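Local coordinates for 3-dehydroshikimate dehydratase (Pseudomonas putida, PDB 5HMQ), which converts 3-dehydroshikimate to protocatechuate with the help of a divalent metal ion, in a pathway that degrades quinate and shikimate, at residues C[323-337]-C[424-436]. Residues are numbered along the deposited sequence; the frame is centred on the assembly and turned at random.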
ATOM      1  N   ALA C 323     -17.032  22.591 -28.515  1.00 54.05           N
ATOM      2  CA  ALA C 323     -18.067  23.613 -28.500  1.00 55.85           C
ATOM      3  C   ALA C 323     -18.843  23.551 -27.192  1.00 55.46           C
ATOM      4  O   ALA C 323     -19.056  22.472 -26.635  1.00 60.07           O
ATOM      5  CB  ALA C 323     -19.026  23.442 -29.678  1.00 56.61           C
ATOM      6  N   GLU C 324     -19.250  24.717 -26.698  1.00 58.08           N
ATOM      7  CA  GLU C 324     -20.133  24.788 -25.538  1.00 58.91           C
ATOM      8  C   GLU C 324     -21.518  24.323 -25.961  1.00 59.02           C
ATOM      9  O   GLU C 324     -22.307  25.097 -26.507  1.00 60.97           O
ATOM     10  CB  GLU C 324     -20.178  26.206 -24.984  1.00 59.80           C
ATOM     11  CG  GLU C 324     -18.835  26.750 -24.541  1.00 63.13           C
ATOM     12  CD  GLU C 324     -18.958  28.069 -23.804  1.00 66.43           C
ATOM     13  OE1 GLU C 324     -19.247  28.044 -22.589  1.00 68.21           O
ATOM     14  OE2 GLU C 324     -18.767  29.128 -24.439  1.00 66.07           O
ATOM     15  N   ALA C 325     -21.834  23.059 -25.691  1.00 63.53           N
ATOM     16  CA  ALA C 325     -23.093  22.508 -26.171  1.00 61.27           C
ATOM     17  C   ALA C 325     -24.283  22.940 -25.329  1.00 66.13           C
ATOM     18  O   ALA C 325     -25.423  22.712 -25.742  1.00 68.39           O
ATOM     19  CB  ALA C 325     -23.019  20.979 -26.212  1.00 57.66           C
ATOM     20  N   GLY C 326     -24.054  23.594 -24.194  1.00 65.65           N
ATOM     21  CA  GLY C 326     -25.152  24.047 -23.364  1.00 65.46           C
ATOM     22  C   GLY C 326     -24.941  23.828 -21.880  1.00 63.07           C
ATOM     23  O   GLY C 326     -24.031  23.102 -21.468  1.00 60.15           O
ATOM     24  N   LYS C 327     -25.781  24.462 -21.068  1.00 64.94           N
ATOM     25  CA  LYS C 327     -25.698  24.388 -19.619  1.00 63.56           C
ATOM     26  C   LYS C 327     -26.857  23.560 -19.080  1.00 62.41           C
ATOM     27  O   LYS C 327     -27.928  23.491 -19.691  1.00 62.06           O
ATOM     28  CB  LYS C 327     -25.724  25.792 -18.999  1.00 63.84           C
ATOM     29  CG  LYS C 327     -25.607  25.826 -17.478  1.00 63.33           C
ATOM     30  CD  LYS C 327     -25.257  27.214 -16.969  1.00 64.50           C
ATOM     31  CE  LYS C 327     -25.335  27.274 -15.451  1.00 66.61           C
ATOM     32  NZ  LYS C 327     -25.288  28.673 -14.939  1.00 69.26           N
ATOM     33  N   HIS C 328     -26.619  22.900 -17.948  1.00 64.40           N
ATOM     34  CA  HIS C 328     -27.684  22.194 -17.249  1.00 63.97           C
ATOM     35  C   HIS C 328     -28.809  23.162 -16.901  1.00 63.33           C
ATOM     36  O   HIS C 328     -28.583  24.349 -16.658  1.00 65.14           O
ATOM     37  CB  HIS C 328     -27.129  21.540 -15.983  1.00 66.91           C
ATOM     38  CG  HIS C 328     -28.002  20.466 -15.414  1.00 68.27           C
ATOM     39  ND1 HIS C 328     -28.996  20.724 -14.494  1.00 69.02           N
ATOM     40  CD2 HIS C 328     -28.021  19.128 -15.623  1.00 66.95           C
ATOM     41  CE1 HIS C 328     -29.594  19.592 -14.166  1.00 69.49           C
ATOM     42  NE2 HIS C 328     -29.023  18.609 -14.838  1.00 67.78           N
ATOM     43  N   ARG C 329     -30.038  22.645 -16.881  1.00 67.38           N
ATOM     44  CA  ARG C 329     -31.188  23.521 -16.679  1.00 68.80           C
ATOM     45  C   ARG C 329     -31.279  24.043 -15.247  1.00 68.31           C
ATOM     46  O   ARG C 329     -31.831  25.126 -15.025  1.00 70.01           O
ATOM     47  CB  ARG C 329     -32.481  22.812 -17.081  1.00 67.74           C
ATOM     48  CG  ARG C 329     -32.448  22.259 -18.495  1.00 69.72           C
ATOM     49  CD  ARG C 329     -33.761  21.598 -18.865  1.00 72.35           C
ATOM     50  NE  ARG C 329     -33.583  20.559 -19.874  1.00 75.81           N
ATOM     51  CZ  ARG C 329     -34.372  20.402 -20.930  1.00 77.51           C
ATOM     52  NH1 ARG C 329     -35.385  21.231 -21.130  1.00 79.09           N
ATOM     53  NH2 ARG C 329     -34.143  19.425 -21.793  1.00 76.76           N
ATOM     54  N   SER C 330     -30.767  23.299 -14.266  1.00 64.68           N
ATOM     55  CA  SER C 330     -30.920  23.718 -12.877  1.00 65.74           C
ATOM     56  C   SER C 330     -29.602  23.714 -12.110  1.00 66.66           C
ATOM     57  O   SER C 330     -29.457  24.439 -11.121  1.00 70.17           O
ATOM     58  CB  SER C 330     -31.936  22.820 -12.165  1.00 63.58           C
ATOM     59  OG  SER C 330     -31.645  21.451 -12.382  1.00 61.72           O
ATOM     60  N   LYS C 331     -28.640  22.913 -12.552  1.00 63.51           N
ATOM     61  CA  LYS C 331     -27.372  22.764 -11.853  1.00 63.06           C
ATOM     62  C   LYS C 331     -26.251  23.503 -12.579  1.00 64.19           C
ATOM     63  O   LYS C 331     -26.375  23.890 -13.743  1.00 63.67           O
ATOM     64  CB  LYS C 331     -27.012  21.284 -11.701  1.00 63.75           C
ATOM     65  CG  LYS C 331     -28.081  20.461 -11.005  1.00 63.30           C
ATOM     66  CD  LYS C 331     -27.761  18.980 -11.064  1.00 60.27           C
ATOM     67  CE  LYS C 331     -28.745  18.174 -10.236  1.00 60.55           C
ATOM     68  NZ  LYS C 331     -28.471  16.714 -10.328  1.00 64.64           N
ATOM     69  N   GLU C 332     -25.141  23.696 -11.862  1.00 59.56           N
ATOM     70  CA  GLU C 332     -23.946  24.328 -12.419  1.00 59.42           C
ATOM     71  C   GLU C 332     -23.120  23.270 -13.153  1.00 57.96           C
ATOM     72  O   GLU C 332     -22.030  22.870 -12.741  1.00 57.61           O
ATOM     73  CB  GLU C 332     -23.148  25.020 -11.325  1.00 59.10           C
ATOM     74  CG  GLU C 332     -23.844  26.249 -10.765  1.00 59.66           C
ATOM     75  CD  GLU C 332     -24.090  27.301 -11.830  1.00 61.43           C
ATOM     76  OE1 GLU C 332     -23.104  27.797 -12.417  1.00 61.86           O
ATOM     77  OE2 GLU C 332     -25.270  27.623 -12.090  1.00 62.51           O
ATOM     78  N   VAL C 333     -23.664  22.832 -14.286  1.00 56.96           N
ATOM     79  CA  VAL C 333     -23.113  21.736 -15.072  1.00 58.77           C
ATOM     80  C   VAL C 333     -23.022  22.182 -16.523  1.00 57.80           C
ATOM     81  O   VAL C 333     -24.029  22.581 -17.115  1.00 58.50           O
ATOM     82  CB  VAL C 333     -23.969  20.465 -14.954  1.00 59.55           C
ATOM     83  CG1 VAL C 333     -23.549  19.441 -15.986  1.00 58.08           C
ATOM     84  CG2 VAL C 333     -23.852  19.873 -13.554  1.00 58.02           C
ATOM     85  N   GLN C 334     -21.824  22.111 -17.094  1.00 55.20           N
ATOM     86  CA  GLN C 334     -21.584  22.505 -18.472  1.00 53.83           C
ATOM     87  C   GLN C 334     -21.272  21.284 -19.323  1.00 55.02           C
ATOM     88  O   GLN C 334     -20.542  20.384 -18.897  1.00 54.80           O
ATOM     89  CB  GLN C 334     -20.433  23.507 -18.565  1.00 51.46           C
ATOM     90  CG  GLN C 334     -20.784  24.895 -18.065  1.00 54.53           C
ATOM     91  CD  GLN C 334     -21.734  25.619 -18.999  1.00 57.73           C
ATOM     92  OE1 GLN C 334     -21.883  25.249 -20.163  1.00 60.99           O
ATOM     93  NE2 GLN C 334     -22.377  26.666 -18.493  1.00 56.26           N
ATOM     94  N   LEU C 335     -21.839  21.261 -20.523  1.00 54.88           N
ATOM     95  CA  LEU C 335     -21.611  20.195 -21.486  1.00 53.20           C
ATOM     96  C   LEU C 335     -20.803  20.745 -22.652  1.00 56.33           C
ATOM     97  O   LEU C 335     -21.158  21.783 -23.223  1.00 57.81           O
ATOM     98  CB  LEU C 335     -22.936  19.614 -21.980  1.00 50.78           C
ATOM     99  CG  LEU C 335     -22.844  18.572 -23.095  1.00 53.73           C
ATOM    100  CD1 LEU C 335     -22.085  17.348 -22.611  1.00 55.18           C
ATOM    101  CD2 LEU C 335     -24.227  18.183 -23.586  1.00 51.70           C
ATOM    102  N   LEU C 336     -19.721  20.054 -23.000  1.00 52.01           N
ATOM    103  CA  LEU C 336     -18.920  20.401 -24.165  1.00 52.73           C
ATOM    104  C   LEU C 336     -18.846  19.199 -25.094  1.00 54.57           C
ATOM    105  O   LEU C 336     -18.848  18.047 -24.651  1.00 52.20           O
ATOM    106  CB  LEU C 336     -17.499  20.866 -23.802  1.00 48.07           C
ATOM    107  CG  LEU C 336     -17.351  22.262 -23.193  1.00 51.59           C
ATOM    108  CD1 LEU C 336     -17.677  22.279 -21.706  1.00 52.09           C
ATOM    109  CD2 LEU C 336     -15.988  22.878 -23.498  1.00 54.03           C
ATOM    110  N   ARG C 337     -18.788  19.480 -26.393  1.00 55.61           N
ATOM    111  CA  ARG C 337     -18.997  18.451 -27.396  1.00 55.13           C
ATOM    112  C   ARG C 337     -18.057  18.672 -28.571  1.00 54.97           C
ATOM    113  O   ARG C 337     -17.793  19.814 -28.959  1.00 54.74           O
ATOM    114  CB  ARG C 337     -20.461  18.478 -27.850  1.00 56.03           C
ATOM    115  CG  ARG C 337     -20.980  17.231 -28.514  1.00 57.83           C
ATOM    116  CD  ARG C 337     -22.486  17.370 -28.683  1.00 60.11           C
ATOM    117  NE  ARG C 337     -23.200  16.154 -28.302  1.00 63.00           N
ATOM    118  CZ  ARG C 337     -24.495  16.112 -28.000  1.00 61.56           C
ATOM    119  NH1 ARG C 337     -25.223  17.220 -28.034  1.00 60.83           N
ATOM    120  NH2 ARG C 337     -25.061  14.961 -27.663  1.00 59.93           N
ATOM    121  N   TYR C 424     -28.979  14.178 -23.072  1.00 71.73           N
ATOM    122  CA  TYR C 424     -28.611  15.584 -22.968  1.00 71.00           C
ATOM    123  C   TYR C 424     -29.793  16.500 -23.263  1.00 72.63           C
ATOM    124  O   TYR C 424     -29.942  17.544 -22.619  1.00 70.89           O
ATOM    125  CB  TYR C 424     -27.444  15.877 -23.910  1.00 67.22           C
ATOM    126  CG  TYR C 424     -26.327  14.859 -23.814  1.00 66.52           C
ATOM    127  CD1 TYR C 424     -25.424  14.888 -22.759  1.00 65.39           C
ATOM    128  CD2 TYR C 424     -26.181  13.865 -24.774  1.00 66.41           C
ATOM    129  CE1 TYR C 424     -24.403  13.960 -22.666  1.00 63.78           C
ATOM    130  CE2 TYR C 424     -25.163  12.933 -24.689  1.00 64.95           C
ATOM    131  CZ  TYR C 424     -24.277  12.985 -23.634  1.00 64.94           C
ATOM    132  OH  TYR C 424     -23.263  12.059 -23.547  1.00 65.84           O
ATOM    133  N   ASP C 425     -30.647  16.128 -24.221  1.00 80.71           N
ATOM    134  CA  ASP C 425     -31.824  16.942 -24.507  1.00 82.41           C
ATOM    135  C   ASP C 425     -32.767  17.024 -23.317  1.00 79.30           C
ATOM    136  O   ASP C 425     -33.590  17.940 -23.257  1.00 77.78           O
ATOM    137  CB  ASP C 425     -32.598  16.398 -25.711  1.00 83.96           C
ATOM    138  CG  ASP C 425     -31.811  16.469 -27.000  1.00 84.99           C
ATOM    139  OD1 ASP C 425     -31.782  17.550 -27.623  1.00 86.02           O
ATOM    140  OD2 ASP C 425     -31.235  15.435 -27.400  1.00 84.17           O
ATOM    141  N   THR C 426     -32.671  16.090 -22.374  1.00 79.93           N
ATOM    142  CA  THR C 426     -33.592  16.072 -21.246  1.00 79.65           C
ATOM    143  C   THR C 426     -33.126  16.947 -20.087  1.00 79.03           C
ATOM    144  O   THR C 426     -33.942  17.665 -19.496  1.00 76.09           O
ATOM    145  CB  THR C 426     -33.803  14.633 -20.760  1.00 80.83           C
ATOM    146  OG1 THR C 426     -32.536  13.964 -20.670  1.00 82.98           O
ATOM    147  CG2 THR C 426     -34.709  13.872 -21.716  1.00 80.13           C
ATOM    148  N   ASP C 427     -31.839  16.896 -19.731  1.00 75.67           N
ATOM    149  CA  ASP C 427     -31.370  17.626 -18.557  1.00 76.22           C
ATOM    150  C   ASP C 427     -30.645  18.918 -18.890  1.00 74.90           C
ATOM    151  O   ASP C 427     -30.430  19.735 -17.988  1.00 74.43           O
ATOM    152  CB  ASP C 427     -30.434  16.755 -17.720  1.00 78.72           C
ATOM    153  CG  ASP C 427     -30.890  15.306 -17.661  1.00 82.60           C
ATOM    154  OD1 ASP C 427     -30.026  14.416 -17.789  1.00 84.32           O
ATOM    155  OD2 ASP C 427     -32.086  15.049 -17.404  1.00 84.59           O
ATOM    156  N   PHE C 428     -30.281  19.134 -20.147  1.00 73.49           N
ATOM    157  CA  PHE C 428     -29.546  20.319 -20.560  1.00 71.47           C
ATOM    158  C   PHE C 428     -30.398  21.187 -21.475  1.00 71.32           C
ATOM    159  O   PHE C 428     -31.404  20.745 -22.037  1.00 69.09           O
ATOM    160  CB  PHE C 428     -28.245  19.936 -21.278  1.00 68.38           C
ATOM    161  CG  PHE C 428     -27.244  19.235 -20.402  1.00 67.39           C
ATOM    162  CD1 PHE C 428     -27.349  17.877 -20.153  1.00 69.57           C
ATOM    163  CD2 PHE C 428     -26.190  19.934 -19.838  1.00 67.96           C
ATOM    164  CE1 PHE C 428     -26.426  17.230 -19.350  1.00 67.29           C
ATOM    165  CE2 PHE C 428     -25.266  19.294 -19.038  1.00 67.91           C
ATOM    166  CZ  PHE C 428     -25.384  17.940 -18.793  1.00 65.57           C
ATOM    167  N   SER C 429     -29.955  22.426 -21.645  1.00 73.50           N
ATOM    168  CA  SER C 429     -30.597  23.387 -22.533  1.00 72.75           C
ATOM    169  C   SER C 429     -29.568  23.626 -23.629  1.00 71.41           C
ATOM    170  O   SER C 429     -28.753  24.549 -23.562  1.00 70.00           O
ATOM    171  CB  SER C 429     -30.987  24.674 -21.810  1.00 74.09           C
ATOM    172  OG  SER C 429     -32.247  24.540 -21.178  1.00 76.60           O
ATOM    173  N   LEU C 430     -29.617  22.761 -24.635  1.00 72.20           N
ATOM    174  CA  LEU C 430     -28.576  22.685 -25.644  1.00 74.59           C
ATOM    175  C   LEU C 430     -28.679  23.859 -26.609  1.00 77.81           C
ATOM    176  O   LEU C 430     -29.768  24.195 -27.084  1.00 76.37           O
ATOM    177  CB  LEU C 430     -28.686  21.353 -26.390  1.00 72.93           C
ATOM    178  CG  LEU C 430     -28.327  20.100 -25.579  1.00 72.91           C
ATOM    179  CD1 LEU C 430     -28.673  18.843 -26.344  1.00 71.65           C
ATOM    180  CD2 LEU C 430     -26.854  20.084 -25.238  1.00 73.47           C
ATOM    181  N   ASP C 431     -27.540  24.481 -26.894  1.00 79.59           N
ATOM    182  CA  ASP C 431     -27.454  25.561 -27.871  1.00 80.16           C
ATOM    183  C   ASP C 431     -27.259  24.922 -29.239  1.00 83.52           C
ATOM    184  O   ASP C 431     -26.161  24.473 -29.585  1.00 85.25           O
ATOM    185  CB  ASP C 431     -26.316  26.513 -27.512  1.00 77.03           C
ATOM    186  CG  ASP C 431     -26.216  27.712 -28.451  1.00 75.72           C
ATOM    187  OD1 ASP C 431     -26.880  27.726 -29.509  1.00 76.66           O
ATOM    188  OD2 ASP C 431     -25.480  28.662 -28.108  1.00 75.45           O
ATOM    189  N   ASN C 432     -28.337  24.883 -30.028  1.00 85.37           N
ATOM    190  CA  ASN C 432     -28.320  24.231 -31.334  1.00 86.31           C
ATOM    191  C   ASN C 432     -27.593  25.078 -32.373  1.00 85.52           C
ATOM    192  O   ASN C 432     -27.729  24.843 -33.580  1.00 85.32           O
ATOM    193  CB  ASN C 432     -29.746  23.923 -31.802  1.00 85.74           C
ATOM    194  CG  ASN C 432     -30.377  22.760 -31.045  1.00 84.42           C
ATOM    195  OD1 ASN C 432     -29.678  21.946 -30.437  1.00 82.56           O
ATOM    196  ND2 ASN C 432     -31.702  22.674 -31.089  1.00 83.59           N
ATOM    197  N   ASN C 433     -26.824  26.066 -31.914  1.00 84.11           N
ATOM    198  CA  ASN C 433     -25.871  26.790 -32.750  1.00 82.81           C
ATOM    199  C   ASN C 433     -24.419  26.552 -32.346  1.00 83.20           C
ATOM    200  O   ASN C 433     -23.543  27.304 -32.784  1.00 84.53           O
ATOM    201  CB  ASN C 433     -26.150  28.299 -32.744  1.00 81.60           C
ATOM    202  CG  ASN C 433     -27.505  28.650 -33.328  1.00 81.24           C
ATOM    203  OD1 ASN C 433     -28.340  27.784 -33.584  1.00 82.43           O
ATOM    204  ND2 ASN C 433     -27.720  29.942 -33.559  1.00 80.34           N
ATOM    205  N   ALA C 434     -24.140  25.549 -31.514  1.00 77.64           N
ATOM    206  CA  ALA C 434     -22.777  25.280 -31.057  1.00 75.35           C
ATOM    207  C   ALA C 434     -21.836  25.055 -32.249  1.00 75.36           C
ATOM    208  O   ALA C 434     -21.140  25.979 -32.716  1.00 77.05           O
ATOM    209  CB  ALA C 434     -22.756  24.040 -30.163  1.00 76.28           C
ATOM    210  N   THR C 435     -21.859  23.803 -32.763  1.00 69.09           N
ATOM    211  CA  THR C 435     -20.878  23.171 -33.659  1.00 70.01           C
ATOM    212  C   THR C 435     -19.469  23.269 -33.111  1.00 67.29           C
ATOM    213  O   THR C 435     -19.056  24.356 -32.717  1.00 64.73           O
ATOM    214  CB  THR C 435     -20.805  23.781 -35.039  1.00 71.84           C
ATOM    215  OG1 THR C 435     -20.912  25.157 -34.951  1.00 73.77           O
ATOM    216  CG2 THR C 435     -22.097  23.394 -35.738  1.00 66.83           C
ATOM    217  N   ALA C 436     -18.685  22.189 -33.141  1.00 63.55           N
ATOM    218  CA  ALA C 436     -17.289  22.262 -32.729  1.00 62.41           C
ATOM    219  C   ALA C 436     -16.465  22.996 -33.789  1.00 61.93           C
ATOM    220  O   ALA C 436     -16.898  23.187 -34.928  1.00 63.13           O
ATOM    221  CB  ALA C 436     -16.717  20.868 -32.500  1.00 59.11           C
TER
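His-328 turns an edge toward one face of the Phe-428 ring in a T-shaped pair, with centroids 5.4 Å apart and planes at 78°, CD2 leading and offset toward the rim. The carbonyl O of Asp-427 sits over the centre of one imidazole face, while Ser-330 CA lies in plane at the ring's edge. With CG anti to the backbone N (chi1 -162°), the imidazole also leaves ND1 to accept from the backbone N atoms of Ser-330 and Lys-331, two bonds that fix its rotation. At the Phe-428 edge, in plane, lies the carbonyl O of Tyr-424. Farther round this ring, CE2 reaches strand 333-337, meeting Val-333 CG1 at 3.5 Å and Leu-335 CB at 3.8 Å, while CD2 rests against His-328 N at the end of the other arm.

The brief, loosely held strand 428-430 extends the mixed sheet of the first VOC (glyoxalase-like) module at its outer edge, antiparallel to strand 323-328, which is itself paired with strand 333-337 as a hairpin. Ser-429 N donates a hydrogen bond to Lys-327 O at 3.0 Å, and Arg-329 N donates one to Asp-427 O at 3.1 Å. At the bulge formed by Ala-325 and Gly-326 opposite Leu-335, Asp-431 N donates a hydrogen bond to Ala-325 O.

Leu-335 sends CD2 to Tyr-424 CD1 and to Leu-430 CD2, both at 3.6 Å, the leucine crossing the tyrosine at about a right angle. Arg-337 brings NH2 obliquely to Tyr-424 CD2, 3.3 Å away, with guanidinium and ring planes 74° apart; the tyrosine hydroxyl is hydrogen-bonded to Glu-299.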